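Local coordinates for uncharacterized protein (Bacteroides ovatus CL02T12C04, PDB 6PTM), which probably acts as a glycoside hydrolase of family GH42, an exo-carrageenase that would release sugar units from the ends of carrageenan chains, at residues I80-A85 / F119-I124; L75-I80 / I125-S130; L482-E487 / N531-I536; A94-F99 / K111-L116. All coordinates share one frame; numbering follows the deposited sequence.

Interaction 1: residues I80-A85 / F119-I124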
# COMPACT_ATOMS: atom_id res chain seq x y z
N ILE A 80 -26.04 4.55 -12.22
CA ILE A 80 -24.88 4.89 -13.09
C ILE A 80 -24.66 3.76 -14.10
O ILE A 80 -24.49 4.06 -15.29
CB ILE A 80 -23.62 5.18 -12.26
CG1 ILE A 80 -23.78 6.51 -11.49
CG2 ILE A 80 -22.38 5.19 -13.15
CD1 ILE A 80 -22.68 6.77 -10.49
N PHE A 81 -24.67 2.52 -13.64
CA PHE A 81 -24.26 1.37 -14.50
C PHE A 81 -25.40 1.00 -15.43
O PHE A 81 -25.13 0.26 -16.38
CB PHE A 81 -23.79 0.18 -13.68
CG PHE A 81 -22.31 0.25 -13.42
CD1 PHE A 81 -21.81 0.94 -12.32
CD2 PHE A 81 -21.42 -0.32 -14.30
CE1 PHE A 81 -20.45 0.99 -12.09
CE2 PHE A 81 -20.05 -0.26 -14.08
CZ PHE A 81 -19.58 0.40 -12.98
N MET A 82 -26.63 1.44 -15.17
CA MET A 82 -27.70 1.22 -16.16
C MET A 82 -27.31 2.06 -17.39
O MET A 82 -27.43 1.55 -18.51
CB MET A 82 -29.09 1.63 -15.65
CG MET A 82 -29.66 0.66 -14.63
SD MET A 82 -29.88 -1.02 -15.30
CE MET A 82 -31.36 -0.74 -16.28
N GLY A 83 -26.86 3.29 -17.19
CA GLY A 83 -26.45 4.14 -18.32
C GLY A 83 -25.21 3.58 -19.00
O GLY A 83 -25.11 3.64 -20.25
N TYR A 84 -24.29 3.01 -18.21
CA TYR A 84 -23.06 2.41 -18.79
C TYR A 84 -23.44 1.19 -19.63
O TYR A 84 -22.88 1.03 -20.74
CB TYR A 84 -22.05 2.08 -17.69
CG TYR A 84 -21.42 3.27 -17.02
CD1 TYR A 84 -21.67 4.57 -17.42
CD2 TYR A 84 -20.53 3.09 -15.97
CE1 TYR A 84 -21.06 5.65 -16.80
CE2 TYR A 84 -19.91 4.16 -15.33
CZ TYR A 84 -20.16 5.45 -15.76
OH TYR A 84 -19.54 6.50 -15.14
N ALA A 85 -24.36 0.35 -19.14
CA ALA A 85 -24.83 -0.85 -19.85
C ALA A 85 -25.53 -0.42 -21.16
O ALA A 85 -25.33 -1.10 -22.17
CB ALA A 85 -25.75 -1.66 -18.98
N PHE A 119 -24.72 -8.66 -18.40
CA PHE A 119 -23.91 -9.05 -17.22
C PHE A 119 -24.01 -7.90 -16.21
O PHE A 119 -24.38 -8.11 -15.02
CB PHE A 119 -22.46 -9.38 -17.62
CG PHE A 119 -21.54 -9.40 -16.43
CD1 PHE A 119 -21.58 -10.45 -15.53
CD2 PHE A 119 -20.72 -8.30 -16.14
CE1 PHE A 119 -20.77 -10.45 -14.40
CE2 PHE A 119 -19.92 -8.29 -15.02
CZ PHE A 119 -19.95 -9.36 -14.14
N GLU A 120 -23.82 -6.68 -16.69
CA GLU A 120 -23.92 -5.47 -15.86
C GLU A 120 -25.34 -5.37 -15.29
O GLU A 120 -25.44 -5.06 -14.09
CB GLU A 120 -23.50 -4.23 -16.64
CG GLU A 120 -22.02 -4.27 -16.93
CD GLU A 120 -21.60 -3.18 -17.89
OE1 GLU A 120 -22.25 -3.09 -18.96
OE2 GLU A 120 -20.63 -2.42 -17.57
N ARG A 121 -26.38 -5.63 -16.09
CA ARG A 121 -27.76 -5.53 -15.56
C ARG A 121 -27.98 -6.65 -14.53
O ARG A 121 -28.67 -6.39 -13.52
CB ARG A 121 -28.75 -5.52 -16.73
CG ARG A 121 -28.72 -4.24 -17.53
CD ARG A 121 -29.24 -4.47 -18.95
NE ARG A 121 -29.17 -3.27 -19.76
CZ ARG A 121 -29.03 -3.26 -21.08
NH1 ARG A 121 -28.93 -4.38 -21.75
NH2 ARG A 121 -28.92 -2.11 -21.71
N GLN A 122 -27.42 -7.83 -14.76
CA GLN A 122 -27.62 -8.96 -13.83
C GLN A 122 -26.90 -8.64 -12.52
O GLN A 122 -27.46 -8.98 -11.43
CB GLN A 122 -27.17 -10.29 -14.44
CG GLN A 122 -27.49 -11.47 -13.54
CD GLN A 122 -28.97 -11.64 -13.28
OE1 GLN A 122 -29.82 -11.41 -14.14
NE2 GLN A 122 -29.29 -12.06 -12.08
N GLU A 123 -25.70 -8.03 -12.59
CA GLU A 123 -24.97 -7.59 -11.38
C GLU A 123 -25.83 -6.57 -10.64
O GLU A 123 -25.91 -6.66 -9.43
CB GLU A 123 -23.60 -7.03 -11.75
CG GLU A 123 -22.67 -8.11 -12.23
CD GLU A 123 -22.27 -9.07 -11.14
OE1 GLU A 123 -21.56 -8.62 -10.19
OE2 GLU A 123 -22.64 -10.26 -11.24
N ILE A 124 -26.48 -5.65 -11.34
CA ILE A 124 -27.38 -4.65 -10.69
C ILE A 124 -28.55 -5.38 -9.99
O ILE A 124 -28.88 -5.00 -8.87
CB ILE A 124 -27.85 -3.61 -11.72
CG1 ILE A 124 -26.67 -2.75 -12.19
CG2 ILE A 124 -29.00 -2.80 -11.16
CD1 ILE A 124 -26.97 -1.90 -13.42
O HOH W 1 -29.36 -0.40 -19.49
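Phe81, Met82 and Ala85 meet Glu120, Arg121 and Ile124 in a buried, antiparallel helix-helix contact between helices 69-90 and 109-139 of the N-terminal helical region. The two short axes run at 163° and come within 9.4 Å of each other. The apolar half is built round Ile124, whose CD1 reaches between two neighbours: it lies 3.8 Å from Phe81 CB and 3.6 Å from Met82 SD. The Met82 chain folds back at chi2 and chi3 (-61° and -76°), which brings its sulfur round to meet this methyl.

The other half is polar. Glu120 runs extended beyond CG and lays its carboxylate beside the backbone of Ala85, with OE1 3.5 Å from Ala85 CA, while OE2 comes to the edge of the Phe81 ring, 4.0 Å from CD2. That carboxylate finds its charge partner in Arg511. The Arg121 chain passes Ala85, its NE 3.9 Å from Ala85 CB. A water then joins the helices: it donates to Met82 O and accepts from Arg121 NH2 at 2.8 Å, in the guanidinium plane. NH2 also pairs with Glu89, one turn beyond Ala85, and this should hold the guanidinium in place.

Helix 44-63 packs on Met82 and Ile124, whereas Pro534 of helix 534-549 touches Phe81 and Ile124, so the pair lies between helix 44-63 and helix 534-549.

Interaction 2: residues L75-I80 / I125-S130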
# COMPACT_ATOMS: atom_id res chain seq x y z
N LEU A 75 -27.94 2.02 -4.82
CA LEU A 75 -28.94 2.58 -5.77
C LEU A 75 -28.21 3.47 -6.77
O LEU A 75 -28.45 3.36 -7.97
CB LEU A 75 -30.00 3.38 -5.01
CG LEU A 75 -31.10 3.96 -5.89
CD1 LEU A 75 -31.94 2.85 -6.49
CD2 LEU A 75 -32.01 4.89 -5.12
N ARG A 76 -27.36 4.38 -6.29
CA ARG A 76 -26.63 5.31 -7.19
C ARG A 76 -25.72 4.50 -8.12
O ARG A 76 -25.63 4.83 -9.32
CB ARG A 76 -25.84 6.36 -6.40
CG ARG A 76 -25.06 7.31 -7.30
CD ARG A 76 -25.92 8.03 -8.32
NE ARG A 76 -26.99 8.79 -7.67
CZ ARG A 76 -26.82 9.95 -7.03
NH1 ARG A 76 -25.63 10.52 -6.91
NH2 ARG A 76 -27.87 10.54 -6.48
N THR A 77 -25.04 3.49 -7.59
CA THR A 77 -24.19 2.65 -8.43
C THR A 77 -25.03 2.06 -9.56
O THR A 77 -24.58 1.99 -10.73
CB THR A 77 -23.51 1.54 -7.63
OG1 THR A 77 -22.76 2.10 -6.54
CG2 THR A 77 -22.60 0.75 -8.53
N ALA A 78 -26.21 1.57 -9.21
CA ALA A 78 -27.12 0.89 -10.15
C ALA A 78 -27.54 1.91 -11.21
O ALA A 78 -27.40 1.61 -12.42
CB ALA A 78 -28.27 0.30 -9.39
N GLU A 79 -27.96 3.11 -10.78
CA GLU A 79 -28.41 4.19 -11.72
C GLU A 79 -27.29 4.49 -12.70
O GLU A 79 -27.56 4.61 -13.87
CB GLU A 79 -28.79 5.46 -10.96
CG GLU A 79 -30.04 5.27 -10.16
CD GLU A 79 -30.27 6.40 -9.19
OE1 GLU A 79 -29.34 7.15 -8.93
OE2 GLU A 79 -31.35 6.46 -8.65
N ILE A 80 -26.04 4.55 -12.22
CA ILE A 80 -24.88 4.89 -13.09
C ILE A 80 -24.66 3.76 -14.10
O ILE A 80 -24.49 4.06 -15.29
CB ILE A 80 -23.62 5.18 -12.26
CG1 ILE A 80 -23.78 6.51 -11.49
CG2 ILE A 80 -22.38 5.19 -13.15
CD1 ILE A 80 -22.68 6.77 -10.49
N ILE A 125 -29.11 -6.42 -10.61
CA ILE A 125 -30.28 -7.19 -10.07
C ILE A 125 -29.84 -7.89 -8.78
O ILE A 125 -30.58 -7.78 -7.76
CB ILE A 125 -30.85 -8.16 -11.12
CG1 ILE A 125 -31.52 -7.41 -12.29
CG2 ILE A 125 -31.80 -9.18 -10.49
CD1 ILE A 125 -31.66 -8.25 -13.56
N GLU A 126 -28.67 -8.53 -8.78
CA GLU A 126 -28.12 -9.20 -7.57
C GLU A 126 -27.95 -8.15 -6.47
O GLU A 126 -28.35 -8.39 -5.31
CB GLU A 126 -26.76 -9.84 -7.84
CG GLU A 126 -26.75 -10.85 -8.97
CD GLU A 126 -27.43 -12.17 -8.68
OE1 GLU A 126 -27.74 -12.42 -7.50
OE2 GLU A 126 -27.66 -12.93 -9.65
N MET A 127 -27.39 -6.99 -6.83
CA MET A 127 -27.08 -5.91 -5.87
C MET A 127 -28.37 -5.32 -5.30
O MET A 127 -28.43 -5.04 -4.08
CB MET A 127 -26.25 -4.84 -6.58
CG MET A 127 -25.93 -3.66 -5.72
SD MET A 127 -24.56 -2.65 -6.39
CE MET A 127 -25.33 -2.03 -7.88
N MET A 128 -29.39 -5.12 -6.13
CA MET A 128 -30.70 -4.65 -5.64
C MET A 128 -31.34 -5.74 -4.77
O MET A 128 -31.83 -5.37 -3.71
CB MET A 128 -31.63 -4.27 -6.80
CG MET A 128 -31.11 -3.12 -7.68
SD MET A 128 -30.87 -1.56 -6.85
CE MET A 128 -29.15 -1.68 -6.38
N ASN A 129 -31.29 -7.01 -5.14
CA ASN A 129 -31.86 -8.10 -4.30
C ASN A 129 -31.16 -8.10 -2.93
O ASN A 129 -31.86 -8.17 -1.94
CB ASN A 129 -31.78 -9.48 -4.95
CG ASN A 129 -32.77 -9.69 -6.08
OD1 ASN A 129 -33.77 -8.99 -6.17
ND2 ASN A 129 -32.49 -10.62 -6.99
N SER A 130 -29.82 -8.00 -2.87
CA SER A 130 -29.08 -7.95 -1.58
C SER A 130 -29.50 -6.72 -0.76
O SER A 130 -29.68 -6.84 0.48
CB SER A 130 -27.56 -7.99 -1.81
OG SER A 130 -27.19 -9.23 -2.43
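Leu75 opens this buried contact by presenting its backbone rather than its side chain: its N lies 4.2 Å from Met128 CE. The setting is an antiparallel pair of helices, 69-90 and 109-139, whose local axes run at 160° and stand 10.2 Å apart at their closest. The gap between them is bridged by two methionine side chains reaching over from helix 109-139.

Further along, Thr77 offers its aliphatic side to Met127, with CG2 4.0 Å from Met127 CE, and the two side chains cross at about a right angle. Its hydroxyl is engaged elsewhere, with Thr73 O and His188. Met127 starts with CG opposite the backbone N (chi1 177°) and stays extended at chi2; the extended chain spans the gap, and the bend at chi3 (66°) sets the methyl against Thr77 and Ala78.

Ala78 is where both methionines converge. Its small side chain lets the long, flexible ones come close, and no polar bond is made across the pair. Beyond the contact, Met127 also rests on Arg535 and Asn538 of helix 534-549, while Met128 lies against Lys50 and Leu54 of helix 44-63. At Ala78 itself, CB sits 3.7 Å from Met128 CE and 4.0 Å from Met127 CE.

Interaction 3: residues L482-E487 / N531-I536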
# COMPACT_ATOMS: atom_id res chain seq x y z
N LEU A 482 -13.82 -10.63 -14.98
CA LEU A 482 -15.13 -9.92 -15.11
C LEU A 482 -16.00 -10.28 -13.89
O LEU A 482 -16.74 -9.39 -13.41
CB LEU A 482 -15.80 -10.31 -16.44
CG LEU A 482 -17.10 -9.56 -16.76
CD1 LEU A 482 -16.87 -8.05 -16.85
CD2 LEU A 482 -17.75 -10.08 -18.04
N TYR A 483 -15.87 -11.53 -13.39
CA TYR A 483 -16.71 -12.15 -12.32
C TYR A 483 -16.09 -11.93 -10.93
O TYR A 483 -16.49 -12.56 -9.95
CB TYR A 483 -16.94 -13.64 -12.61
CG TYR A 483 -17.44 -13.88 -14.02
CD1 TYR A 483 -18.52 -13.15 -14.53
CD2 TYR A 483 -16.83 -14.79 -14.88
CE1 TYR A 483 -18.99 -13.32 -15.82
CE2 TYR A 483 -17.30 -14.99 -16.17
CZ TYR A 483 -18.38 -14.26 -16.65
OH TYR A 483 -18.85 -14.47 -17.92
N GLN A 484 -15.14 -11.02 -10.82
CA GLN A 484 -14.53 -10.68 -9.51
C GLN A 484 -15.69 -10.51 -8.51
O GLN A 484 -16.71 -9.85 -8.87
CB GLN A 484 -13.66 -9.42 -9.68
CG GLN A 484 -12.82 -9.11 -8.46
CD GLN A 484 -11.93 -7.91 -8.67
OE1 GLN A 484 -12.41 -6.77 -8.73
NE2 GLN A 484 -10.63 -8.16 -8.71
N THR A 485 -15.56 -11.08 -7.31
CA THR A 485 -16.65 -11.08 -6.31
C THR A 485 -16.61 -9.85 -5.40
O THR A 485 -15.52 -9.33 -5.07
CB THR A 485 -16.66 -12.39 -5.52
OG1 THR A 485 -15.51 -12.46 -4.66
CG2 THR A 485 -16.72 -13.58 -6.46
N LYS A 486 -17.77 -9.42 -4.95
CA LYS A 486 -17.79 -8.36 -3.92
C LYS A 486 -17.04 -8.86 -2.67
O LYS A 486 -16.49 -8.01 -1.98
CB LYS A 486 -19.23 -7.94 -3.62
CG LYS A 486 -20.09 -8.96 -2.91
CD LYS A 486 -21.52 -8.50 -2.96
CE LYS A 486 -22.37 -8.93 -1.79
NZ LYS A 486 -22.50 -10.39 -1.80
N GLU A 487 -17.04 -10.17 -2.38
CA GLU A 487 -16.38 -10.75 -1.17
C GLU A 487 -14.86 -10.50 -1.29
O GLU A 487 -14.22 -10.19 -0.29
CB GLU A 487 -16.66 -12.25 -1.01
CG GLU A 487 -18.09 -12.59 -0.58
CD GLU A 487 -19.18 -12.50 -1.66
OE1 GLU A 487 -18.86 -12.47 -2.86
OE2 GLU A 487 -20.34 -12.37 -1.27
N ASN A 531 -14.79 -0.80 -14.21
CA ASN A 531 -15.60 -0.01 -15.17
C ASN A 531 -16.73 -0.88 -15.76
O ASN A 531 -17.66 -0.30 -16.37
CB ASN A 531 -14.72 0.62 -16.24
CG ASN A 531 -13.76 1.62 -15.65
OD1 ASN A 531 -14.14 2.78 -15.39
ND2 ASN A 531 -12.51 1.20 -15.51
N HIS A 532 -16.66 -2.21 -15.58
CA HIS A 532 -17.68 -3.19 -16.02
C HIS A 532 -18.29 -3.97 -14.85
O HIS A 532 -18.93 -5.04 -15.11
CB HIS A 532 -17.05 -4.17 -17.04
CG HIS A 532 -16.60 -3.48 -18.29
ND1 HIS A 532 -15.65 -4.00 -19.13
CD2 HIS A 532 -17.02 -2.32 -18.85
CE1 HIS A 532 -15.49 -3.17 -20.16
NE2 HIS A 532 -16.32 -2.14 -20.00
N GLN A 533 -18.13 -3.52 -13.61
CA GLN A 533 -18.48 -4.38 -12.43
C GLN A 533 -19.22 -3.56 -11.37
O GLN A 533 -18.64 -3.10 -10.37
CB GLN A 533 -17.24 -5.01 -11.82
CG GLN A 533 -16.43 -5.86 -12.78
CD GLN A 533 -15.06 -6.16 -12.23
OE1 GLN A 533 -14.42 -5.29 -11.61
NE2 GLN A 533 -14.60 -7.40 -12.45
N PRO A 534 -20.56 -3.42 -11.52
CA PRO A 534 -21.36 -2.63 -10.58
C PRO A 534 -21.21 -3.07 -9.11
O PRO A 534 -21.21 -2.21 -8.29
CB PRO A 534 -22.81 -2.83 -11.05
CG PRO A 534 -22.66 -3.23 -12.51
CD PRO A 534 -21.37 -4.03 -12.59
N ARG A 535 -21.06 -4.36 -8.84
CA ARG A 535 -21.02 -4.88 -7.46
C ARG A 535 -19.63 -4.62 -6.85
O ARG A 535 -19.58 -4.36 -5.63
CB ARG A 535 -21.48 -6.33 -7.39
CG ARG A 535 -22.99 -6.49 -7.45
CD ARG A 535 -23.47 -7.81 -6.92
NE ARG A 535 -23.04 -8.92 -7.73
CZ ARG A 535 -23.22 -10.19 -7.41
NH1 ARG A 535 -22.74 -11.14 -8.19
NH2 ARG A 535 -23.81 -10.53 -6.28
N ILE A 536 -18.56 -4.57 -7.65
CA ILE A 536 -17.20 -4.22 -7.13
C ILE A 536 -17.15 -2.73 -6.76
O ILE A 536 -16.68 -2.39 -5.68
CB ILE A 536 -16.12 -4.62 -8.17
CG1 ILE A 536 -16.16 -6.11 -8.49
CG2 ILE A 536 -14.72 -4.21 -7.72
CD1 ILE A 536 -15.77 -6.98 -7.32
O HOH W 2 -11.73 -5.12 -10.89
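Gln533 and Leu482 join two loop-to-helix junctions: residues 482-485 lead into helix 486-498 and residues 531-533 into helix 534-549. GH42 enzymes have a (beta/alpha)8-barrel catalytic domain, to which these helices probably belong. Thr485 and Gln533 hold the respective N-cap positions, and the Thr485 side chain caps the N of Tyr488.

Gln533 carries the polar link. From CB, its CG is set opposite its own carbonyl carbon, beside the backbone N (chi1 -58°), and the extended chain reaches the backbone of Leu482. CG lies 3.6 Å from Leu482 O, CD follows past the same oxygen, and NE2 donates to it at 3.1 Å. The N-H points well at its acceptor (160°), yet the donor stands above the carbonyl plane instead of on a lone pair. On the other branch of the amide, OE1 faces a water that also lies within bonding distance of Gln484 OE1, so the two glutamine oxygens share one solvent neighbour. The far side of the Gln484 amide is held as well, because NE2 donates to Leu474 O.

Ile536 supplies the apolar side. It crosses Gln484 at about a right angle, its CD1 3.8 Å from Gln484 CG, and its methyls also lie against the amide oxygen. Leu482 CD1 packs against His532 CB at the opposite end of the contact.

Toward the more exposed end, Lys486 forms a salt bridge with its neighbour Glu487, and Arg535 turns to Glu123 of helix 109-139. Between these ends, Ile536 CD1 presses on the turn into helix 486-498, 3.4 Å from Gln484 O and 3.3 Å from Thr485 O.

Interaction 4: residues A94-F99 / K111-L116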
# COMPACT_ATOMS: atom_id res chain seq x y z
N ALA A 94 -17.00 -0.98 -30.09
CA ALA A 94 -16.02 -0.34 -29.18
C ALA A 94 -15.61 -1.36 -28.11
O ALA A 94 -14.40 -1.46 -27.87
CB ALA A 94 -16.56 0.96 -28.62
N ASN A 95 -16.52 -2.19 -27.58
CA ASN A 95 -16.16 -3.16 -26.51
C ASN A 95 -15.43 -4.36 -27.08
O ASN A 95 -14.64 -4.98 -26.31
CB ASN A 95 -17.35 -3.53 -25.61
CG ASN A 95 -17.71 -2.36 -24.72
OD1 ASN A 95 -16.83 -1.66 -24.24
ND2 ASN A 95 -19.00 -2.08 -24.57
N VAL A 96 -15.65 -4.71 -28.36
CA VAL A 96 -14.90 -5.83 -28.99
C VAL A 96 -13.41 -5.43 -28.92
O VAL A 96 -12.56 -6.29 -28.52
CB VAL A 96 -15.35 -6.13 -30.44
CG1 VAL A 96 -14.41 -7.15 -31.10
CG2 VAL A 96 -16.78 -6.64 -30.52
N LYS A 97 -13.13 -4.19 -29.32
CA LYS A 97 -11.77 -3.58 -29.31
C LYS A 97 -11.27 -3.59 -27.86
O LYS A 97 -10.21 -4.22 -27.61
CB LYS A 97 -11.83 -2.17 -29.91
CG LYS A 97 -12.10 -2.13 -31.40
CD LYS A 97 -11.81 -0.79 -32.04
CE LYS A 97 -12.26 -0.67 -33.48
NZ LYS A 97 -13.64 -0.14 -33.57
N ASN A 98 -12.05 -3.02 -26.93
CA ASN A 98 -11.68 -3.05 -25.48
C ASN A 98 -11.31 -4.49 -25.06
O ASN A 98 -10.19 -4.65 -24.57
CB ASN A 98 -12.74 -2.42 -24.58
CG ASN A 98 -12.87 -0.92 -24.77
OD1 ASN A 98 -11.92 -0.24 -25.13
ND2 ASN A 98 -14.05 -0.38 -24.50
N PHE A 99 -12.16 -5.51 -25.27
CA PHE A 99 -11.87 -6.90 -24.82
C PHE A 99 -10.72 -7.56 -25.61
O PHE A 99 -10.12 -8.55 -25.10
CB PHE A 99 -13.10 -7.80 -24.88
CG PHE A 99 -13.98 -7.77 -23.66
CD1 PHE A 99 -13.62 -8.47 -22.51
CD2 PHE A 99 -15.17 -7.07 -23.66
CE1 PHE A 99 -14.44 -8.45 -21.38
CE2 PHE A 99 -15.97 -7.04 -22.53
CZ PHE A 99 -15.60 -7.72 -21.40
N LYS A 111 -18.09 -12.35 -28.27
CA LYS A 111 -19.07 -12.93 -27.31
C LYS A 111 -19.12 -12.04 -26.07
O LYS A 111 -20.24 -11.78 -25.56
CB LYS A 111 -18.65 -14.32 -26.85
CG LYS A 111 -19.19 -15.53 -27.62
CD LYS A 111 -18.77 -16.81 -26.88
CE LYS A 111 -19.37 -18.11 -27.39
NZ LYS A 111 -18.56 -18.69 -28.49
N TYR A 112 -17.96 -11.62 -25.57
CA TYR A 112 -17.84 -10.83 -24.31
C TYR A 112 -18.50 -9.47 -24.50
O TYR A 112 -19.19 -9.05 -23.61
CB TYR A 112 -16.39 -10.72 -23.83
CG TYR A 112 -16.06 -11.86 -22.91
CD1 TYR A 112 -15.47 -13.02 -23.40
CD2 TYR A 112 -16.45 -11.83 -21.59
CE1 TYR A 112 -15.20 -14.09 -22.56
CE2 TYR A 112 -16.20 -12.88 -20.74
CZ TYR A 112 -15.57 -14.01 -21.23
OH TYR A 112 -15.33 -15.05 -20.40
N ALA A 113 -18.29 -8.83 -25.64
CA ALA A 113 -18.86 -7.51 -25.93
C ALA A 113 -20.39 -7.64 -26.00
O ALA A 113 -21.11 -6.75 -25.46
CB ALA A 113 -18.25 -6.95 -27.17
N LYS A 114 -20.88 -8.76 -26.52
CA LYS A 114 -22.34 -9.01 -26.63
C LYS A 114 -22.94 -9.25 -25.24
O LYS A 114 -24.01 -8.77 -25.01
CB LYS A 114 -22.61 -10.18 -27.57
CG LYS A 114 -22.41 -9.84 -29.04
CD LYS A 114 -23.14 -10.81 -29.93
CE LYS A 114 -23.14 -10.42 -31.39
NZ LYS A 114 -21.82 -10.70 -31.97
N LEU A 115 -22.27 -10.00 -24.36
CA LEU A 115 -22.88 -10.42 -23.07
C LEU A 115 -22.67 -9.34 -21.99
O LEU A 115 -23.43 -9.36 -21.02
CB LEU A 115 -22.32 -11.79 -22.66
CG LEU A 115 -20.87 -11.86 -22.18
CD1 LEU A 115 -20.73 -11.43 -20.73
CD2 LEU A 115 -20.33 -13.27 -22.36
N LEU A 116 -21.77 -8.37 -22.19
CA LEU A 116 -21.40 -7.35 -21.16
C LEU A 116 -22.62 -6.57 -20.67
O LEU A 116 -22.81 -6.45 -19.45
CB LEU A 116 -20.30 -6.43 -21.72
CG LEU A 116 -19.96 -5.22 -20.84
CD1 LEU A 116 -19.43 -5.68 -19.49
CD2 LEU A 116 -18.96 -4.29 -21.54
O HOH W 3 -20.80 -4.21 -25.28
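Phe99 and Tyr112 form the tight part of this contact between helices 92-100 and 109-139. Tyr112 CB sits almost exactly over the centre of the Phe99 ring, 3.6 Å from its centroid and 3° off the normal, a clear CH-pi contact. Beyond CB the Tyr112 ring leads away from Phe99 toward Tyr105, so the two aromatic rings meet only obliquely, with their planes 34° apart. At the edge of the Phe99 ring, Leu116 CD2 comes to 4.2 Å from CE2. Tyr105 adds an edge-to-face ring to Phe99, and the side chain also touches Ala527 and Ala528.

Ala113 marks where the backbones approach most closely. Its methyl fits against the helix opposite, 3.6 Å from Val96 N and 3.7 Å from Val96 CG2, and also meets Asn95 CB. Such a small side chain lets the axes come within 8.3 Å.

Asn95 adds a polar link beside this packing. Its ND2 donates to a water at 2.9 Å, and that water donates in turn to Ala113 O. ND2 is also bonded to Asp88, at the end of the preceding helix, while OD1 accepts from Asn98 ND2 one turn on; together these bonds should fix the rotation of the amide. The same side chain crosses Leu116 at about a right angle.

The looser side lies by Val96, which is partly exposed and gives only CG2 to Ala113 CB. The arrangement is that of two consecutive helices joined by a short loop and crossing steeply, at 123°, in an all-helical N-terminal region.

Helix 109-139 is the common element of interactions 4, 1 and 2, which follow one another along it. Its partners run the other way through the chain: interaction 4 is nested inside the loop closed by interaction 1, and that inside the loop closed by interaction 2. Interactions 1 and 2 share helix 69-90, with centres about 8 Å apart; helix 92-100 follows it and serves interaction 4, its centre about 22 Å from that of interaction 2. Interaction 3 comes later in the chain but touches all three, through links such as the Glu123–Arg535 salt bridge and His532 against Leu116. Helices 69-90, 92-100 and 109-139 are thereby tied to the starts of helices 486-498 and 534-549.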